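Local coordinates for putative amino acid binding protein (PDB 4C0R) that binds glutathione and probably delivers it, from outside the cell, to the cystine ABC importer TcyBC of Streptococcus mutans, at residues 4-17 against 60-72. Numbering follows the deposited sequence.
Sequences TVTLATVGTTNPFS and SDKYQIGANNISY. With CD (cadmium ion), chain U; GDS (oxidized glutathione disulfide), chain C.
Strands 4-9 and 65-67 run parallel, 27° between their directions, with L7 bridged to I65 and A8 to G66, adjacent strands in a lobe of this family 3 solute-binding protein. A8 N gives a bond to I65 O, and A8 O receives A67 N at 3.1 Å, the alternation expected of a parallel pair. Before the bridges, T6 O accepts both Q64 N and I65 N, while Q64, its chain bent at chi2 (65°), returns OE1 to T6 N at 2.8 Å in a nearly straight bond. On one face, L7 and V5 pack against I65, with V5 CG1 3.6 Å from I65 CD1; on the other, A8 CB sits 3.6 Å from the centroid of the Y63 ring, over its face, a CH-pi contact; Y63 OH bonds T49. Beyond A67, N68 carries the contact into the ligand pocket: its OD1 takes V10 N from above the carbonyl plane and G11 N nearly along the C=O axis. N69 OD1 lies over the F16 ring, and N69 ND2 bonds the oxidized glutathione disulfide at O6. N68 ND2 donates, in its amide plane, to T13 OG1 (3.0 Å), which donates to ligand O5 at 2.9 Å.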
loop_
_atom_site.group_PDB
_atom_site.type_symbol
_atom_site.label_atom_id
_atom_site.label_comp_id
_atom_site.label_asym_id
_atom_site.label_seq_id
_atom_site.Cartn_x
_atom_site.Cartn_y
_atom_site.Cartn_z
ATOM N N THR A 4 -23.333 8.118 6.466
ATOM C CA THR A 4 -22.533 6.886 6.461
ATOM C C THR A 4 -21.483 7.070 5.379
ATOM O O THR A 4 -21.843 7.348 4.230
ATOM C CB THR A 4 -23.320 5.653 6.036
ATOM O OG1 THR A 4 -24.342 5.359 6.986
ATOM C CG2 THR A 4 -22.402 4.459 5.917
ATOM N N VAL A 5 -20.230 6.915 5.746
ATOM C CA VAL A 5 -19.106 6.977 4.807
ATOM C C VAL A 5 -18.558 5.564 4.794
ATOM O O VAL A 5 -18.224 5.040 5.856
ATOM C CB VAL A 5 -17.971 7.942 5.340
ATOM C CG1 VAL A 5 -16.615 7.754 4.600
ATOM C CG2 VAL A 5 -18.422 9.379 5.276
ATOM N N THR A 6 -18.388 4.943 3.625
ATOM C CA THR A 6 -17.774 3.617 3.579
ATOM C C THR A 6 -16.337 3.709 3.058
ATOM O O THR A 6 -16.067 4.247 1.994
ATOM C CB THR A 6 -18.572 2.654 2.724
ATOM O OG1 THR A 6 -19.894 2.547 3.296
ATOM C CG2 THR A 6 -17.958 1.280 2.711
ATOM N N LEU A 7 -15.423 3.265 3.910
ATOM C CA LEU A 7 -13.996 3.113 3.564
ATOM C C LEU A 7 -13.767 1.684 3.092
ATOM O O LEU A 7 -14.062 0.722 3.808
ATOM C CB LEU A 7 -13.149 3.470 4.798
ATOM C CG LEU A 7 -11.638 3.369 4.570
ATOM C CD1 LEU A 7 -10.911 4.220 5.610
ATOM C CD2 LEU A 7 -11.088 1.955 4.629
ATOM N N ALA A 8 -13.286 1.564 1.859
ATOM C CA ALA A 8 -12.991 0.248 1.266
ATOM C C ALA A 8 -11.509 -0.086 1.341
ATOM O O ALA A 8 -10.653 0.769 1.124
ATOM C CB ALA A 8 -13.460 0.197 -0.175
ATOM N N THR A 9 -11.222 -1.348 1.723
ATOM C CA THR A 9 -9.874 -1.808 1.852
ATOM C C THR A 9 -9.780 -3.243 1.422
ATOM O O THR A 9 -10.801 -3.895 1.360
ATOM C CB THR A 9 -9.398 -1.619 3.306
ATOM O OG1 THR A 9 -8.006 -1.857 3.408
ATOM C CG2 THR A 9 -10.140 -2.544 4.244
ATOM N N VAL A 10 -8.579 -3.757 1.168
ATOM C CA VAL A 10 -8.454 -5.181 0.837
ATOM C C VAL A 10 -8.242 -5.979 2.117
ATOM O O VAL A 10 -8.775 -7.090 2.264
ATOM C CB VAL A 10 -7.314 -5.458 -0.145
ATOM C CG1 VAL A 10 -7.363 -6.892 -0.593
ATOM C CG2 VAL A 10 -7.408 -4.533 -1.385
ATOM N N GLY A 11 -7.452 -5.476 3.061
ATOM C CA GLY A 11 -7.293 -6.157 4.322
ATOM C C GLY A 11 -6.380 -7.372 4.256
ATOM O O GLY A 11 -6.405 -8.220 5.182
ATOM N N THR A 12 -5.499 -7.412 3.244
ATOM C CA THR A 12 -4.498 -8.467 3.122
ATOM C C THR A 12 -3.085 -7.969 2.952
ATOM O O THR A 12 -2.229 -8.632 2.326
ATOM C CB THR A 12 -4.818 -9.411 1.964
ATOM O OG1 THR A 12 -4.800 -8.662 0.749
ATOM C CG2 THR A 12 -6.229 -10.044 2.202
ATOM N N THR A 13 -2.807 -6.795 3.504
ATOM C CA THR A 13 -1.526 -6.135 3.360
ATOM C C THR A 13 -0.980 -5.677 4.719
ATOM O O THR A 13 -0.980 -4.474 5.024
ATOM C CB THR A 13 -1.633 -4.962 2.359
ATOM O OG1 THR A 13 -2.342 -5.398 1.170
ATOM C CG2 THR A 13 -0.283 -4.422 1.952
ATOM N N ASN A 14 -0.553 -6.631 5.495
ATOM C CA ASN A 14 -0.001 -6.335 6.811
ATOM C C ASN A 14 1.261 -5.511 6.621
ATOM O O ASN A 14 2.070 -5.863 5.791
ATOM C CB ASN A 14 0.285 -7.689 7.465
ATOM C CG ASN A 14 0.927 -7.646 8.805
ATOM O OD1 ASN A 14 1.061 -6.645 9.487
ATOM N ND2 ASN A 14 1.401 -8.832 9.202
ATOM N N PRO A 15 1.448 -4.408 7.373
ATOM C CA PRO A 15 0.679 -3.897 8.508
ATOM C C PRO A 15 -0.205 -2.699 8.213
ATOM O O PRO A 15 -0.658 -2.040 9.115
ATOM C CB PRO A 15 1.760 -3.470 9.458
ATOM C CG PRO A 15 2.801 -2.902 8.535
ATOM C CD PRO A 15 2.789 -3.772 7.313
ATOM N N PHE A 16 -0.499 -2.443 6.938
ATOM C CA PHE A 16 -1.349 -1.320 6.574
ATOM C C PHE A 16 -2.816 -1.619 6.757
ATOM O O PHE A 16 -3.584 -0.795 7.220
ATOM C CB PHE A 16 -1.058 -0.807 5.126
ATOM C CG PHE A 16 0.153 0.097 5.082
ATOM C CD1 PHE A 16 1.450 -0.452 5.034
ATOM C CD2 PHE A 16 0.029 1.466 5.160
ATOM C CE1 PHE A 16 2.509 0.359 5.072
ATOM C CE2 PHE A 16 1.114 2.263 5.204
ATOM C CZ PHE A 16 2.339 1.727 5.167
ATOM N N SER A 17 -3.177 -2.832 6.386
ATOM C CA SER A 17 -4.575 -3.231 6.383
ATOM C C SER A 17 -4.646 -4.754 6.476
ATOM O O SER A 17 -4.188 -5.456 5.576
ATOM C CB SER A 17 -5.339 -2.708 5.184
ATOM O OG SER A 17 -6.706 -3.179 5.247
ATOM N N SER A 60 -18.353 4.505 -8.676
ATOM C CA SER A 60 -19.823 4.524 -8.638
ATOM C C SER A 60 -20.402 5.196 -7.388
ATOM O O SER A 60 -21.629 5.254 -7.191
ATOM C CB SER A 60 -20.328 3.110 -8.730
ATOM O OG SER A 60 -20.022 2.342 -7.568
ATOM N N ASP A 61 -19.516 5.695 -6.539
ATOM C CA ASP A 61 -19.874 6.166 -5.211
ATOM C C ASP A 61 -20.564 5.171 -4.273
ATOM O O ASP A 61 -21.188 5.583 -3.297
ATOM C CB ASP A 61 -20.647 7.495 -5.248
ATOM C CG ASP A 61 -19.736 8.669 -4.918
ATOM O OD1 ASP A 61 -19.436 8.921 -3.661
ATOM O OD2 ASP A 61 -19.287 9.260 -5.920
ATOM N N LYS A 62 -20.375 3.875 -4.521
ATOM C CA LYS A 62 -20.652 2.836 -3.563
ATOM C C LYS A 62 -19.714 3.039 -2.375
ATOM O O LYS A 62 -20.097 2.835 -1.254
ATOM C CB LYS A 62 -20.397 1.448 -4.147
ATOM C CG LYS A 62 -20.557 0.295 -3.168
ATOM C CD LYS A 62 -20.339 -1.046 -3.890
ATOM C CE LYS A 62 -20.652 -2.268 -3.020
ATOM N NZ LYS A 62 -20.704 -3.505 -3.849
ATOM N N TYR A 63 -18.463 3.401 -2.652
ATOM C CA TYR A 63 -17.515 3.666 -1.577
ATOM C C TYR A 63 -17.096 5.123 -1.653
ATOM O O TYR A 63 -17.099 5.707 -2.730
ATOM C CB TYR A 63 -16.230 2.784 -1.720
ATOM C CG TYR A 63 -16.473 1.305 -1.747
ATOM C CD1 TYR A 63 -17.334 0.705 -0.853
ATOM C CD2 TYR A 63 -15.837 0.513 -2.687
ATOM C CE1 TYR A 63 -17.575 -0.658 -0.891
ATOM C CE2 TYR A 63 -16.071 -0.864 -2.710
ATOM C CZ TYR A 63 -16.939 -1.416 -1.815
ATOM O OH TYR A 63 -17.157 -2.799 -1.840
ATOM N N GLN A 64 -16.717 5.724 -0.518
ATOM C CA GLN A 64 -16.260 7.114 -0.457
ATOM C C GLN A 64 -14.759 7.274 -0.231
ATOM O O GLN A 64 -14.193 8.255 -0.668
ATOM C CB GLN A 64 -17.008 7.903 0.616
ATOM C CG GLN A 64 -18.485 8.120 0.296
ATOM C CD GLN A 64 -19.301 6.841 0.263
ATOM O OE1 GLN A 64 -19.352 6.082 1.241
ATOM N NE2 GLN A 64 -19.940 6.593 -0.867
ATOM N N ILE A 65 -14.136 6.303 0.469
ATOM C CA ILE A 65 -12.709 6.378 0.778
ATOM C C ILE A 65 -12.114 5.036 0.412
ATOM O O ILE A 65 -12.755 3.993 0.597
ATOM C CB ILE A 65 -12.428 6.624 2.286
ATOM C CG1 ILE A 65 -13.272 7.775 2.814
ATOM C CG2 ILE A 65 -10.962 6.900 2.464
ATOM C CD1 ILE A 65 -13.061 8.021 4.281
ATOM N N GLY A 66 -10.892 5.038 -0.102
ATOM C CA GLY A 66 -10.118 3.834 -0.331
ATOM C C GLY A 66 -8.827 3.944 0.463
ATOM O O GLY A 66 -8.220 5.012 0.537
ATOM N N ALA A 67 -8.410 2.845 1.067
ATOM C CA ALA A 67 -7.185 2.833 1.889
ATOM C C ALA A 67 -6.629 1.450 1.885
ATOM O O ALA A 67 -7.305 0.524 2.304
ATOM C CB ALA A 67 -7.472 3.232 3.275
ATOM N N ASN A 68 -5.433 1.302 1.365
ATOM C CA ASN A 68 -4.696 0.049 1.372
ATOM C C ASN A 68 -3.274 0.289 0.827
ATOM O O ASN A 68 -2.928 -0.183 -0.245
ATOM C CB ASN A 68 -5.416 -1.024 0.519
ATOM C CG ASN A 68 -5.055 -2.433 0.935
ATOM O OD1 ASN A 68 -5.833 -3.143 1.602
ATOM N ND2 ASN A 68 -3.859 -2.841 0.587
ATOM N N ASN A 69 -2.441 1.004 1.553
ATOM C CA ASN A 69 -1.039 1.237 1.113
ATOM C C ASN A 69 -1.014 1.801 -0.333
ATOM O O ASN A 69 -0.196 1.387 -1.157
ATOM C CB ASN A 69 -0.289 -0.079 1.199
ATOM C CG ASN A 69 1.192 -0.008 0.841
ATOM O OD1 ASN A 69 1.919 0.884 1.266
ATOM N ND2 ASN A 69 1.638 -0.993 0.075
ATOM N N ILE A 70 -1.902 2.752 -0.606
ATOM C CA ILE A 70 -2.098 3.221 -1.980
ATOM C C ILE A 70 -1.184 4.354 -2.364
ATOM O O ILE A 70 -1.159 5.377 -1.715
ATOM C CB ILE A 70 -3.544 3.673 -2.165
ATOM C CG1 ILE A 70 -4.496 2.489 -1.992
ATOM C CG2 ILE A 70 -3.808 4.315 -3.537
ATOM C CD1 ILE A 70 -6.021 2.896 -1.868
ATOM N N SER A 71 -0.427 4.163 -3.436
ATOM C CA SER A 71 0.479 5.149 -3.977
ATOM C C SER A 71 -0.246 6.182 -4.848
ATOM O O SER A 71 -1.330 5.939 -5.342
ATOM C CB SER A 71 1.483 4.453 -4.925
ATOM O OG SER A 71 2.262 3.499 -4.249
ATOM N N TYR A 72 0.399 7.325 -5.041
ATOM C CA TYR A 72 -0.051 8.283 -6.051
ATOM C C TYR A 72 0.340 7.800 -7.442
ATOM O O TYR A 72 1.527 7.465 -7.696
ATOM C CB TYR A 72 0.683 9.606 -5.847
ATOM C CG TYR A 72 0.279 10.617 -6.876
ATOM C CD1 TYR A 72 -0.892 11.308 -6.722
ATOM C CD2 TYR A 72 1.069 10.858 -7.984
ATOM C CE1 TYR A 72 -1.297 12.253 -7.650
ATOM C CE2 TYR A 72 0.643 11.825 -8.947
ATOM C CZ TYR A 72 -0.525 12.503 -8.717
ATOM O OH TYR A 72 -1.053 13.454 -9.614
HETATM CD CD CD U . -21.434 10.690 -4.010
HETATM C CD1 GDS C . -6.025 -9.407 -5.481
HETATM N N2 GDS C . -4.846 -9.901 -4.758
HETATM C CA2 GDS C . -4.844 -9.646 -3.363
HETATM C C2 GDS C . -5.548 -10.588 -2.452
HETATM O O2 GDS C . -5.944 -10.213 -1.328
HETATM C CB2 GDS C . -4.206 -8.472 -2.726
HETATM S SG2 GDS C . -3.252 -7.484 -3.858
HETATM N N3 GDS C . -5.755 -11.943 -2.921
HETATM C CA3 GDS C . -6.522 -12.881 -2.103
HETATM C C3 GDS C . -7.866 -12.966 -2.822
HETATM O OE3 GDS C . -8.503 -14.063 -2.890
HETATM O OE4 GDS C . -8.388 -11.960 -3.385
HETATM N N4 GDS C . -0.520 -5.825 -3.303
HETATM C CA4 GDS C . 0.363 -6.957 -3.457
HETATM C C4 GDS C . 0.944 -6.977 -4.827
HETATM O OE5 GDS C . 1.002 -5.927 -5.538
HETATM O OE6 GDS C . 1.434 -8.073 -5.220
HETATM C C5 GDS C . -1.242 -5.685 -2.077
HETATM O O5 GDS C . -1.071 -6.495 -1.168
HETATM C CA5 GDS C . -2.206 -4.585 -2.080
HETATM N N5 GDS C . -1.879 -3.392 -2.744
HETATM C CB5 GDS C . -3.631 -5.031 -2.120
HETATM S SG5 GDS C . -4.021 -5.606 -3.795
HETATM C CA6 GDS C . 1.086 -0.090 -4.362
HETATM C C6 GDS C . -0.016 0.572 -5.174
HETATM O OE7 GDS C . -0.412 0.004 -6.228
HETATM O OE8 GDS C . -0.533 1.652 -4.799
HETATM N N6 GDS C . 1.517 0.877 -3.334
HETATM C CB6 GDS C . 0.623 -1.371 -3.767
HETATM C CG6 GDS C . -0.788 -1.180 -3.168
HETATM C CD6 GDS C . -1.048 -2.373 -2.273
HETATM O O6 GDS C . -0.603 -2.521 -1.126
HETATM O O HOH W 1 -21.529 4.644 2.183
#